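Local structure of 4'-phospho-dehydrooxetanocin synthase (Bacillus megaterium, 5UL3) at residues A304-Y315 against H357-E368; R399-K407 against T450-L461. The protein uses a radical SAM [4Fe-4S] cluster and cobalamin to contract the sugar ring of dAMP oxidatively into an oxetane aldehyde, a step in oxetanocin A biosynthesis. All blocks are in the same frame, centred on the assembly; numbering follows the deposited sequence. Where two conformers were deposited one is given.

Contact 1. Residues A304-Y315 against H357-E368; sequences ALTLETSRGCDY and HIYMADEEFIGE. With SF4 (iron/sulfur cluster), chain B.
Asp362 OD2 accepts the proton of Thr309 OG1 at 2.6 Å, and Ser310 OG lies 2.8 Å from that same Asp362 OD2. The Ser310 proton could go there or to Glu364 O, so its direction stays open. The carboxylate holds Thr309 twice, because Asp362 OD1 also takes the N-H of Thr309 (2.8 Å, 169° at the hydrogen). Both Thr309 bonds arrive on the syn side of the carboxylate but out of its plane. With OG1 of Thr309 tucked between its own N and carbonyl carbon (chi1 66°), the methyl CG2 is turned toward Met360 SD, 3.9 Å away. Upstream, Thr306 pairs with Tyr359 and Leu307 with Met360 as parallel neighbours; the short bond from Ala361 N to Leu307 O, 2.7 Å, ends the ladder. Leu305 and Leu307 face helix 335-351, which lies between the strands in sequence, as expected of a beta-alpha-beta unit in the partial TIM barrel. Beyond the strands, Glu364 OE1 receives Asp314 N at 2.7 Å through its syn lone pair, fastening the residue after Cys313, whose SG binds iron FE4 of the cluster at 2.3 Å. Glu364 OE2 has a salt bridge to Arg399. A water joins Gly312 N to Glu363 OE1. Glu363 OE2 and Glu308 OE2 hydrogen-bond to cobalamin, and Arg311 NE forms a salt bridge with Glu308 OE1. Acids of the second loop thus grip the backbone on both sides of Cys313, Glu364 directly and Glu363 through water, while Glu363 also reaches cobalamin.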
loop_
_atom_site.group_PDB
_atom_site.type_symbol
_atom_site.label_atom_id
_atom_site.label_comp_id
_atom_site.label_asym_id
_atom_site.label_seq_id
_atom_site.Cartn_x
_atom_site.Cartn_y
_atom_site.Cartn_z
ATOM N N ALA A 304 -2.748 -10.409 5.785
ATOM C CA ALA A 304 -2.208 -10.609 4.442
ATOM C C ALA A 304 -0.688 -10.465 4.386
ATOM O O ALA A 304 -0.097 -9.637 5.088
ATOM C CB ALA A 304 -2.822 -9.598 3.470
ATOM N N LEU A 305 -0.075 -11.235 3.487
ATOM C CA LEU A 305 1.341 -11.073 3.156
ATOM C C LEU A 305 1.542 -9.925 2.166
ATOM O O LEU A 305 0.730 -9.715 1.266
ATOM C CB LEU A 305 1.887 -12.352 2.531
ATOM C CG LEU A 305 1.591 -13.605 3.348
ATOM C CD1 LEU A 305 1.751 -14.818 2.468
ATOM C CD2 LEU A 305 2.549 -13.641 4.517
ATOM N N THR A 306 2.646 -9.198 2.346
ATOM C CA THR A 306 3.014 -8.072 1.497
ATOM C C THR A 306 4.497 -8.171 1.174
ATOM O O THR A 306 5.250 -8.888 1.835
ATOM C CB THR A 306 2.735 -6.735 2.188
ATOM O OG1 THR A 306 3.503 -6.671 3.396
ATOM C CG2 THR A 306 1.245 -6.584 2.521
ATOM N N LEU A 307 4.913 -7.435 0.141
ATOM C CA LEU A 307 6.324 -7.268 -0.183
ATOM C C LEU A 307 6.411 -6.046 -1.085
ATOM O O LEU A 307 5.487 -5.780 -1.853
ATOM C CB LEU A 307 6.905 -8.475 -0.916
ATOM C CG LEU A 307 8.420 -8.411 -1.157
ATOM C CD1 LEU A 307 9.160 -8.259 0.178
ATOM C CD2 LEU A 307 8.895 -9.666 -1.893
ATOM N N GLU A 308 7.509 -5.307 -0.979
ATOM C CA GLU A 308 7.785 -4.197 -1.891
ATOM C C GLU A 308 9.001 -4.594 -2.716
ATOM O O GLU A 308 10.090 -4.781 -2.159
ATOM C CB GLU A 308 8.025 -2.896 -1.119
ATOM C CG GLU A 308 7.975 -1.623 -2.027
ATOM C CD GLU A 308 8.239 -0.308 -1.281
ATOM O OE1 GLU A 308 9.020 -0.316 -0.304
ATOM O OE2 GLU A 308 7.681 0.750 -1.690
ATOM N N THR A 309 8.830 -4.762 -4.036
ATOM C CA THR A 309 9.954 -5.246 -4.846
ATOM C C THR A 309 10.674 -4.113 -5.570
ATOM O O THR A 309 11.630 -4.372 -6.311
ATOM C CB THR A 309 9.515 -6.313 -5.876
ATOM O OG1 THR A 309 8.641 -5.733 -6.865
ATOM C CG2 THR A 309 8.795 -7.503 -5.179
ATOM N N SER A 310 10.227 -2.879 -5.369
ATOM C CA SER A 310 10.847 -1.680 -5.927
ATOM C C SER A 310 10.304 -0.484 -5.166
ATOM O O SER A 310 9.231 -0.551 -4.561
ATOM C CB SER A 310 10.559 -1.534 -7.427
ATOM O OG SER A 310 9.190 -1.275 -7.661
ATOM N N ARG A 311 11.048 0.621 -5.213
ATOM C CA ARG A 311 10.640 1.858 -4.569
ATOM C C ARG A 311 10.657 2.977 -5.596
ATOM O O ARG A 311 11.524 3.003 -6.470
ATOM C CB ARG A 311 11.563 2.214 -3.410
ATOM C CG ARG A 311 11.440 1.203 -2.257
ATOM C CD ARG A 311 12.242 1.642 -1.053
ATOM N NE ARG A 311 11.923 0.813 0.127
ATOM C CZ ARG A 311 12.603 0.883 1.276
ATOM N NH1 ARG A 311 13.620 1.733 1.395
ATOM N NH2 ARG A 311 12.275 0.093 2.297
ATOM N N GLY A 312 9.694 3.887 -5.464
ATOM C CA GLY A 312 9.596 5.060 -6.313
ATOM C C GLY A 312 8.806 4.828 -7.588
ATOM O O GLY A 312 8.303 3.736 -7.885
ATOM N N CYS A 313 8.713 5.905 -8.367
ATOM C CA CYS A 313 8.009 5.914 -9.639
ATOM C C CYS A 313 8.893 6.661 -10.626
ATOM O O CYS A 313 9.247 7.810 -10.371
ATOM C CB CYS A 313 6.661 6.614 -9.516
ATOM S SG CYS A 313 5.743 6.669 -11.104
ATOM N N ASP A 314 9.255 6.011 -11.729
ATOM C CA ASP A 314 10.108 6.690 -12.701
ATOM C C ASP A 314 9.341 7.738 -13.493
ATOM O O ASP A 314 9.966 8.642 -14.060
ATOM C CB ASP A 314 10.767 5.679 -13.643
ATOM C CG ASP A 314 9.791 4.676 -14.209
ATOM O OD1 ASP A 314 8.791 5.080 -14.836
ATOM O OD2 ASP A 314 10.047 3.466 -14.045
ATOM N N TYR A 315 8.005 7.653 -13.518
ATOM C CA TYR A 315 7.197 8.660 -14.210
ATOM C C TYR A 315 7.047 9.917 -13.360
ATOM O O TYR A 315 7.521 10.995 -13.736
ATOM C CB TYR A 315 5.826 8.082 -14.567
ATOM C CG TYR A 315 4.961 9.027 -15.356
ATOM C CD1 TYR A 315 5.339 9.444 -16.635
ATOM C CD2 TYR A 315 3.750 9.482 -14.844
ATOM C CE1 TYR A 315 4.524 10.308 -17.377
ATOM C CE2 TYR A 315 2.932 10.359 -15.595
ATOM C CZ TYR A 315 3.337 10.758 -16.844
ATOM O OH TYR A 315 2.510 11.623 -17.553
ATOM N N HIS A 357 -0.930 -15.642 -1.115
ATOM C CA HIS A 357 -1.371 -14.484 -1.893
ATOM C C HIS A 357 -0.550 -13.283 -1.447
ATOM O O HIS A 357 -0.643 -12.866 -0.288
ATOM C CB HIS A 357 -2.862 -14.212 -1.685
ATOM C CG HIS A 357 -3.499 -13.447 -2.799
ATOM N ND1 HIS A 357 -3.093 -12.183 -3.168
ATOM C CD2 HIS A 357 -4.522 -13.769 -3.627
ATOM C CE1 HIS A 357 -3.832 -11.762 -4.180
ATOM N NE2 HIS A 357 -4.709 -12.704 -4.473
ATOM N N ILE A 358 0.244 -12.718 -2.361
ATOM C CA ILE A 358 1.125 -11.602 -2.036
ATOM C C ILE A 358 0.523 -10.312 -2.571
ATOM O O ILE A 358 0.217 -10.212 -3.764
ATOM C CB ILE A 358 2.529 -11.802 -2.626
ATOM C CG1 ILE A 358 3.093 -13.191 -2.286
ATOM C CG2 ILE A 358 3.463 -10.681 -2.130
ATOM C CD1 ILE A 358 3.560 -13.314 -0.853
ATOM N N TYR A 359 0.392 -9.318 -1.718
ATOM C CA TYR A 359 -0.035 -7.989 -2.151
ATOM C C TYR A 359 1.228 -7.154 -2.313
ATOM O O TYR A 359 1.833 -6.742 -1.320
ATOM C CB TYR A 359 -1.001 -7.391 -1.151
ATOM C CG TYR A 359 -2.220 -8.286 -1.052
ATOM C CD1 TYR A 359 -2.248 -9.384 -0.181
ATOM C CD2 TYR A 359 -3.310 -8.083 -1.889
ATOM C CE1 TYR A 359 -3.350 -10.229 -0.133
ATOM C CE2 TYR A 359 -4.418 -8.919 -1.843
ATOM C CZ TYR A 359 -4.436 -9.981 -0.964
ATOM O OH TYR A 359 -5.545 -10.802 -0.938
ATOM N N MET A 360 1.633 -6.931 -3.563
ATOM C CA MET A 360 2.835 -6.139 -3.814
ATOM C C MET A 360 2.576 -4.685 -3.450
ATOM O O MET A 360 1.580 -4.080 -3.885
ATOM C CB MET A 360 3.289 -6.224 -5.273
ATOM C CG MET A 360 3.607 -7.596 -5.810
ATOM S SD MET A 360 4.978 -8.412 -4.946
ATOM C CE MET A 360 5.218 -9.792 -6.066
ATOM N N ALA A 361 3.486 -4.118 -2.665
ATOM C CA ALA A 361 3.340 -2.746 -2.206
ATOM C C ALA A 361 3.837 -1.721 -3.227
ATOM O O ALA A 361 3.565 -0.528 -3.043
ATOM C CB ALA A 361 4.109 -2.539 -0.891
ATOM N N ASP A 362 4.519 -2.164 -4.286
ATOM C CA ASP A 362 5.156 -1.258 -5.257
ATOM C C ASP A 362 4.180 -0.213 -5.789
ATOM O O ASP A 362 3.065 -0.537 -6.214
ATOM C CB ASP A 362 5.703 -2.046 -6.453
ATOM C CG ASP A 362 6.610 -3.174 -6.065
ATOM O OD1 ASP A 362 6.331 -3.888 -5.071
ATOM O OD2 ASP A 362 7.574 -3.404 -6.808
ATOM N N GLU A 363 4.624 1.047 -5.809
ATOM C CA GLU A 363 3.935 2.044 -6.624
ATOM C C GLU A 363 3.977 1.661 -8.095
ATOM O O GLU A 363 3.015 1.902 -8.838
ATOM C CB GLU A 363 4.575 3.421 -6.421
ATOM C CG GLU A 363 4.260 4.058 -5.079
ATOM C CD GLU A 363 4.795 5.471 -5.000
ATOM O OE1 GLU A 363 6.021 5.628 -5.199
ATOM O OE2 GLU A 363 3.983 6.411 -4.798
ATOM N N GLU A 364 5.093 1.087 -8.533
ATOM C CA GLU A 364 5.377 0.808 -9.944
ATOM C C GLU A 364 6.104 -0.533 -9.993
ATOM O O GLU A 364 7.339 -0.592 -9.909
ATOM C CB GLU A 364 6.212 1.925 -10.575
ATOM C CG GLU A 364 6.595 1.656 -12.020
ATOM C CD GLU A 364 7.413 2.780 -12.647
ATOM O OE1 GLU A 364 8.019 3.592 -11.908
ATOM O OE2 GLU A 364 7.435 2.846 -13.893
ATOM N N PHE A 365 5.335 -1.610 -10.172
ATOM C CA PHE A 365 5.925 -2.945 -10.178
ATOM C C PHE A 365 6.822 -3.155 -11.396
ATOM O O PHE A 365 7.896 -3.757 -11.284
ATOM C CB PHE A 365 4.809 -3.993 -10.133
ATOM C CG PHE A 365 5.303 -5.411 -10.109
ATOM C CD1 PHE A 365 5.997 -5.902 -9.005
ATOM C CD2 PHE A 365 5.046 -6.272 -11.167
ATOM C CE1 PHE A 365 6.436 -7.223 -8.978
ATOM C CE2 PHE A 365 5.476 -7.606 -11.142
ATOM C CZ PHE A 365 6.184 -8.076 -10.049
ATOM N N ILE A 366 6.421 -2.643 -12.564
ATOM C CA ILE A 366 7.152 -2.959 -13.795
ATOM C C ILE A 366 8.362 -2.046 -13.975
ATOM O O ILE A 366 9.483 -2.514 -14.225
ATOM C CB ILE A 366 6.205 -2.881 -15.004
ATOM C CG1 ILE A 366 5.069 -3.888 -14.827
ATOM C CG2 ILE A 366 6.961 -3.157 -16.290
ATOM C CD1 ILE A 366 3.937 -3.626 -15.743
ATOM N N GLY A 367 8.167 -0.745 -13.857
ATOM C CA GLY A 367 9.310 0.153 -13.835
ATOM C C GLY A 367 9.866 0.488 -15.212
ATOM O O GLY A 367 9.294 0.180 -16.270
ATOM N N GLU A 368 11.008 1.176 -15.177
ATOM C CA GLU A 368 11.728 1.618 -16.366
ATOM C C GLU A 368 13.197 1.714 -15.999
ATOM O O GLU A 368 13.538 2.327 -14.982
ATOM C CB GLU A 368 11.247 2.985 -16.880
ATOM C CG GLU A 368 9.966 2.981 -17.695
ATOM C CD GLU A 368 9.753 4.279 -18.469
ATOM O OE1 GLU A 368 10.753 4.939 -18.829
ATOM O OE2 GLU A 368 8.582 4.644 -18.720
HETATM FE FE1 SF4 B . 1.365 8.704 -11.368
HETATM FE FE2 SF4 B . 1.123 6.245 -10.241
HETATM FE FE3 SF4 B . 1.888 8.465 -8.733
HETATM FE FE4 SF4 B . 3.628 7.392 -10.547
HETATM S S1 SF4 B . 2.815 6.366 -8.647
HETATM S S2 SF4 B . 3.171 9.626 -10.261
HETATM S S3 SF4 B . 2.167 6.788 -12.218
HETATM S S4 SF4 B . -0.139 8.098 -9.777
HETATM O O HOH W 1 -1.852 -13.082 2.048
HETATM O O HOH W 2 7.087 1.410 -4.214
HETATM O O HOH W 3 9.556 -4.664 -9.297
HETATM O O HOH W 4 7.689 1.133 -6.987
HETATM O O HOH W 5 7.545 4.022 -3.813
#

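Contact 2. Residues R399-K407 against T450-L461; sequences RADSVYEPK and TTSEQNIIALRL
The loop after strand 393-398 turns through a short 3-10 segment at 400-402 and comes alongside helix 452-464, bringing the CA atoms of Tyr404 and Ala458 to 5.4 Å. Ala400 O accepts both Val403 N and Tyr404 N, which fixes the turn, and Ala458 CB packs close to that oxygen. The Ala400 and Ala458 methyls stand 4.0 Å apart from CB to CB, so small side chains permit the close approach. Tyr404, with CG opposite its backbone N (chi1 167°), lays its ring on the helix: Ile457 CG2 makes a CH-pi contact 3.7 Å from the ring centroid and 17° off the normal, while Pro406 CD lies over the opposite face, toward the rim. Ile457 CD1 reaches Tyr404 CE2 at 3.5 Å, farther along the ring. At the first turn of the helix, Thr451 and Gln454 form a capping box, with Gln454 N bound to Thr451 OG1 (3.1 Å) and Thr451 N to Gln454 OE1. The extended glutamine chain uses its other amide atom across the contact: Gln454 NE2 donates to Tyr404 O (2.9 Å, 169° at the hydrogen) in the carbonyl plane, and makes a weak bond to Glu405 OE1. A water links Gln454 OE1 with Glu405 OE2, the oxygen that also accepts Lys407 N. Val403 and Leu461 run past each other in opposite directions, Val403 CG1 lying 3.9 Å from Leu461 CB. Helix 410-426 closes in on Val403 and Leu461 through Trp420 and Leu417, and Tyr514 and Leu518 of helix 510-519 pack on Tyr404.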
loop_
_atom_site.group_PDB
_atom_site.type_symbol
_atom_site.label_atom_id
_atom_site.label_comp_id
_atom_site.label_asym_id
_atom_site.label_seq_id
_atom_site.Cartn_x
_atom_site.Cartn_y
_atom_site.Cartn_z
ATOM N N ARG A 399 0.632 1.586 -14.398
ATOM C CA ARG A 399 0.060 2.598 -15.277
ATOM C C ARG A 399 -0.448 1.957 -16.561
ATOM O O ARG A 399 0.081 0.942 -17.020
ATOM C CB ARG A 399 1.095 3.669 -15.675
ATOM C CG ARG A 399 2.053 4.113 -14.617
ATOM C CD ARG A 399 2.867 5.350 -15.093
ATOM N NE ARG A 399 3.580 5.171 -16.353
ATOM C CZ ARG A 399 4.837 4.745 -16.442
ATOM N NH1 ARG A 399 5.419 4.623 -17.629
ATOM N NH2 ARG A 399 5.517 4.435 -15.344
ATOM N N ALA A 400 -1.442 2.602 -17.175
ATOM C CA ALA A 400 -1.937 2.111 -18.460
ATOM C C ALA A 400 -0.820 2.019 -19.490
ATOM O O ALA A 400 -0.783 1.067 -20.282
ATOM C CB ALA A 400 -3.063 2.993 -18.981
ATOM N N ASP A 401 0.112 2.987 -19.497
ATOM C CA ASP A 401 1.183 2.936 -20.492
ATOM C C ASP A 401 2.292 1.955 -20.133
ATOM O O ASP A 401 3.260 1.825 -20.894
ATOM C CB ASP A 401 1.760 4.340 -20.754
ATOM C CG ASP A 401 2.118 5.100 -19.480
ATOM O OD1 ASP A 401 1.261 5.237 -18.580
ATOM O OD2 ASP A 401 3.247 5.618 -19.413
ATOM N N SER A 402 2.196 1.267 -18.993
ATOM C CA SER A 402 3.032 0.094 -18.784
ATOM C C SER A 402 2.486 -1.124 -19.513
ATOM O O SER A 402 3.156 -2.159 -19.547
ATOM C CB SER A 402 3.168 -0.231 -17.291
ATOM O OG SER A 402 3.812 0.809 -16.584
ATOM N N VAL A 403 1.287 -1.023 -20.076
ATOM C CA VAL A 403 0.697 -2.085 -20.883
ATOM C C VAL A 403 0.826 -1.769 -22.367
ATOM O O VAL A 403 1.314 -2.588 -23.146
ATOM C CB VAL A 403 -0.792 -2.285 -20.514
ATOM C CG1 VAL A 403 -1.362 -3.515 -21.232
ATOM C CG2 VAL A 403 -0.978 -2.408 -19.000
ATOM N N TYR A 404 0.382 -0.574 -22.753
ATOM C CA TYR A 404 0.270 -0.174 -24.150
ATOM C C TYR A 404 0.734 1.267 -24.303
ATOM O O TYR A 404 0.227 2.165 -23.625
ATOM C CB TYR A 404 -1.183 -0.328 -24.620
ATOM C CG TYR A 404 -1.504 0.327 -25.948
ATOM C CD1 TYR A 404 -0.860 -0.070 -27.119
ATOM C CD2 TYR A 404 -2.469 1.337 -26.034
ATOM C CE1 TYR A 404 -1.161 0.528 -28.343
ATOM C CE2 TYR A 404 -2.773 1.936 -27.256
ATOM C CZ TYR A 404 -2.114 1.516 -28.405
ATOM O OH TYR A 404 -2.420 2.099 -29.616
ATOM N N GLU A 405 1.663 1.510 -25.227
ATOM C CA GLU A 405 2.204 2.852 -25.412
ATOM C C GLU A 405 2.455 3.031 -26.898
ATOM O O GLU A 405 3.501 2.601 -27.411
ATOM C CB GLU A 405 3.483 3.093 -24.618
ATOM C CG GLU A 405 4.103 4.481 -24.922
ATOM C CD GLU A 405 3.102 5.612 -24.753
ATOM O OE1 GLU A 405 2.898 6.061 -23.601
ATOM O OE2 GLU A 405 2.483 6.042 -25.755
ATOM N N PRO A 406 1.514 3.642 -27.618
ATOM C CA PRO A 406 1.686 3.808 -29.071
ATOM C C PRO A 406 2.827 4.745 -29.445
ATOM O O PRO A 406 3.242 4.747 -30.611
ATOM C CB PRO A 406 0.328 4.357 -29.517
ATOM C CG PRO A 406 -0.210 5.053 -28.285
ATOM C CD PRO A 406 0.228 4.176 -27.141
ATOM N N LYS A 407 3.367 5.517 -28.502
ATOM C CA LYS A 407 4.580 6.272 -28.796
ATOM C C LYS A 407 5.818 5.393 -28.847
ATOM O O LYS A 407 6.883 5.872 -29.251
ATOM C CB LYS A 407 4.775 7.391 -27.773
ATOM C CG LYS A 407 3.649 8.414 -27.814
ATOM C CD LYS A 407 4.007 9.658 -27.031
ATOM C CE LYS A 407 2.834 10.623 -26.965
ATOM N NZ LYS A 407 3.182 11.809 -26.130
ATOM N N THR A 450 -1.643 9.956 -20.950
ATOM C CA THR A 450 -2.359 8.946 -21.709
ATOM C C THR A 450 -3.553 9.552 -22.435
ATOM O O THR A 450 -3.987 10.683 -22.168
ATOM C CB THR A 450 -2.834 7.825 -20.767
ATOM O OG1 THR A 450 -3.574 8.419 -19.696
ATOM C CG2 THR A 450 -1.661 7.050 -20.199
ATOM N N THR A 451 -4.116 8.770 -23.353
ATOM C CA THR A 451 -5.385 9.124 -23.975
ATOM C C THR A 451 -6.472 8.151 -23.538
ATOM O O THR A 451 -6.198 7.053 -23.045
ATOM C CB THR A 451 -5.306 9.114 -25.510
ATOM O OG1 THR A 451 -5.092 7.775 -25.964
ATOM C CG2 THR A 451 -4.171 10.000 -26.007
ATOM N N SER A 452 -7.715 8.582 -23.752
ATOM C CA SER A 452 -8.872 7.730 -23.499
ATOM C C SER A 452 -8.763 6.408 -24.254
ATOM O O SER A 452 -8.899 5.329 -23.665
ATOM C CB SER A 452 -10.146 8.479 -23.899
ATOM O OG SER A 452 -11.282 7.763 -23.472
ATOM N N GLU A 453 -8.507 6.465 -25.567
ATOM C CA GLU A 453 -8.447 5.221 -26.331
ATOM C C GLU A 453 -7.294 4.331 -25.867
ATOM O O GLU A 453 -7.420 3.099 -25.858
ATOM C CB GLU A 453 -8.337 5.511 -27.829
ATOM C CG GLU A 453 -8.674 4.303 -28.703
ATOM C CD GLU A 453 -10.167 3.955 -28.692
ATOM O OE1 GLU A 453 -10.990 4.853 -28.412
ATOM O OE2 GLU A 453 -10.516 2.781 -28.965
ATOM N N GLN A 454 -6.160 4.931 -25.491
ATOM C CA GLN A 454 -5.042 4.140 -24.987
ATOM C C GLN A 454 -5.431 3.390 -23.721
ATOM O O GLN A 454 -5.022 2.241 -23.519
ATOM C CB GLN A 454 -3.848 5.042 -24.712
ATOM C CG GLN A 454 -2.648 4.402 -24.033
ATOM C CD GLN A 454 -1.562 5.452 -23.792
ATOM O OE1 GLN A 454 -1.839 6.642 -23.892
ATOM N NE2 GLN A 454 -0.351 5.024 -23.465
ATOM N N ASN A 455 -6.215 4.031 -22.854
ATOM C CA ASN A 455 -6.671 3.352 -21.643
ATOM C C ASN A 455 -7.556 2.158 -21.984
ATOM O O ASN A 455 -7.418 1.086 -21.383
ATOM C CB ASN A 455 -7.419 4.342 -20.753
ATOM C CG ASN A 455 -6.486 5.275 -20.011
ATOM O OD1 ASN A 455 -5.420 4.874 -19.572
ATOM N ND2 ASN A 455 -6.895 6.519 -19.851
ATOM N N ILE A 456 -8.485 2.334 -22.932
ATOM C CA ILE A 456 -9.333 1.225 -23.374
ATOM C C ILE A 456 -8.476 0.045 -23.819
ATOM O O ILE A 456 -8.697 -1.102 -23.413
ATOM C CB ILE A 456 -10.271 1.684 -24.504
ATOM C CG1 ILE A 456 -11.329 2.663 -23.985
ATOM C CG2 ILE A 456 -10.897 0.472 -25.199
ATOM C CD1 ILE A 456 -12.353 2.013 -23.020
ATOM N N ILE A 457 -7.469 0.312 -24.655
ATOM C CA ILE A 457 -6.665 -0.779 -25.190
ATOM C C ILE A 457 -5.859 -1.463 -24.089
ATOM O O ILE A 457 -5.700 -2.686 -24.101
ATOM C CB ILE A 457 -5.767 -0.267 -26.330
ATOM C CG1 ILE A 457 -6.637 0.113 -27.534
ATOM C CG2 ILE A 457 -4.743 -1.333 -26.728
ATOM C CD1 ILE A 457 -5.933 1.029 -28.524
ATOM N N ALA A 458 -5.331 -0.697 -23.126
ATOM C CA ALA A 458 -4.612 -1.325 -22.025
ATOM C C ALA A 458 -5.520 -2.308 -21.293
ATOM O O ALA A 458 -5.100 -3.421 -20.963
ATOM C CB ALA A 458 -4.075 -0.272 -21.048
ATOM N N LEU A 459 -6.770 -1.916 -21.050
ATOM C CA LEU A 459 -7.695 -2.796 -20.326
ATOM C C LEU A 459 -8.028 -4.031 -21.147
ATOM O O LEU A 459 -8.166 -5.135 -20.606
ATOM C CB LEU A 459 -8.977 -2.045 -19.967
ATOM C CG LEU A 459 -8.832 -0.813 -19.076
ATOM C CD1 LEU A 459 -10.218 -0.183 -18.799
ATOM C CD2 LEU A 459 -8.096 -1.153 -17.790
ATOM N N ARG A 460 -8.154 -3.854 -22.457
ATOM C CA ARG A 460 -8.397 -4.968 -23.368
ATOM C C ARG A 460 -7.268 -5.996 -23.304
ATOM O O ARG A 460 -7.509 -7.208 -23.205
ATOM C CB ARG A 460 -8.556 -4.394 -24.782
ATOM C CG ARG A 460 -9.143 -5.302 -25.833
ATOM C CD ARG A 460 -9.262 -4.575 -27.185
ATOM N NE ARG A 460 -10.306 -3.555 -27.208
ATOM C CZ ARG A 460 -10.353 -2.552 -28.078
ATOM N NH1 ARG A 460 -9.404 -2.415 -29.005
ATOM N NH2 ARG A 460 -11.340 -1.676 -28.021
ATOM N N LEU A 461 -6.019 -5.527 -23.369
ATOM C CA LEU A 461 -4.876 -6.431 -23.362
ATOM C C LEU A 461 -4.745 -7.184 -22.039
ATOM O O LEU A 461 -4.531 -8.403 -22.027
ATOM C CB LEU A 461 -3.593 -5.640 -23.667
ATOM C CG LEU A 461 -3.547 -5.051 -25.081
ATOM C CD1 LEU A 461 -2.478 -3.947 -25.215
ATOM C CD2 LEU A 461 -3.283 -6.164 -26.112
HETATM O O HOH W 6 0.366 7.823 -25.631
#

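Both contacts are buried in the radical SAM domain, but the centre of contact 1 lies about 9 Å from the centre of the chain and that of contact 2 about 23 Å, where Pro406 is exposed. Contact 1 pairs two parallel barrel strands and the cofactor-binding loops that follow them; contact 2 seats a later strand-to-helix loop on helix 452-464, itself packed against helices 484-493 and 510-519. Carboxylates, hydroxyls and waters dominate the loop end of the first, whereas apolar packing and a single strong side-chain bond hold the second. They meet at Arg399, a cluster-pocket residue: its NH2 bridges to Glu364 OE2 (2.9 Å), while NE and NH1 both hold Asp401 OD2 from one face of that carboxylate.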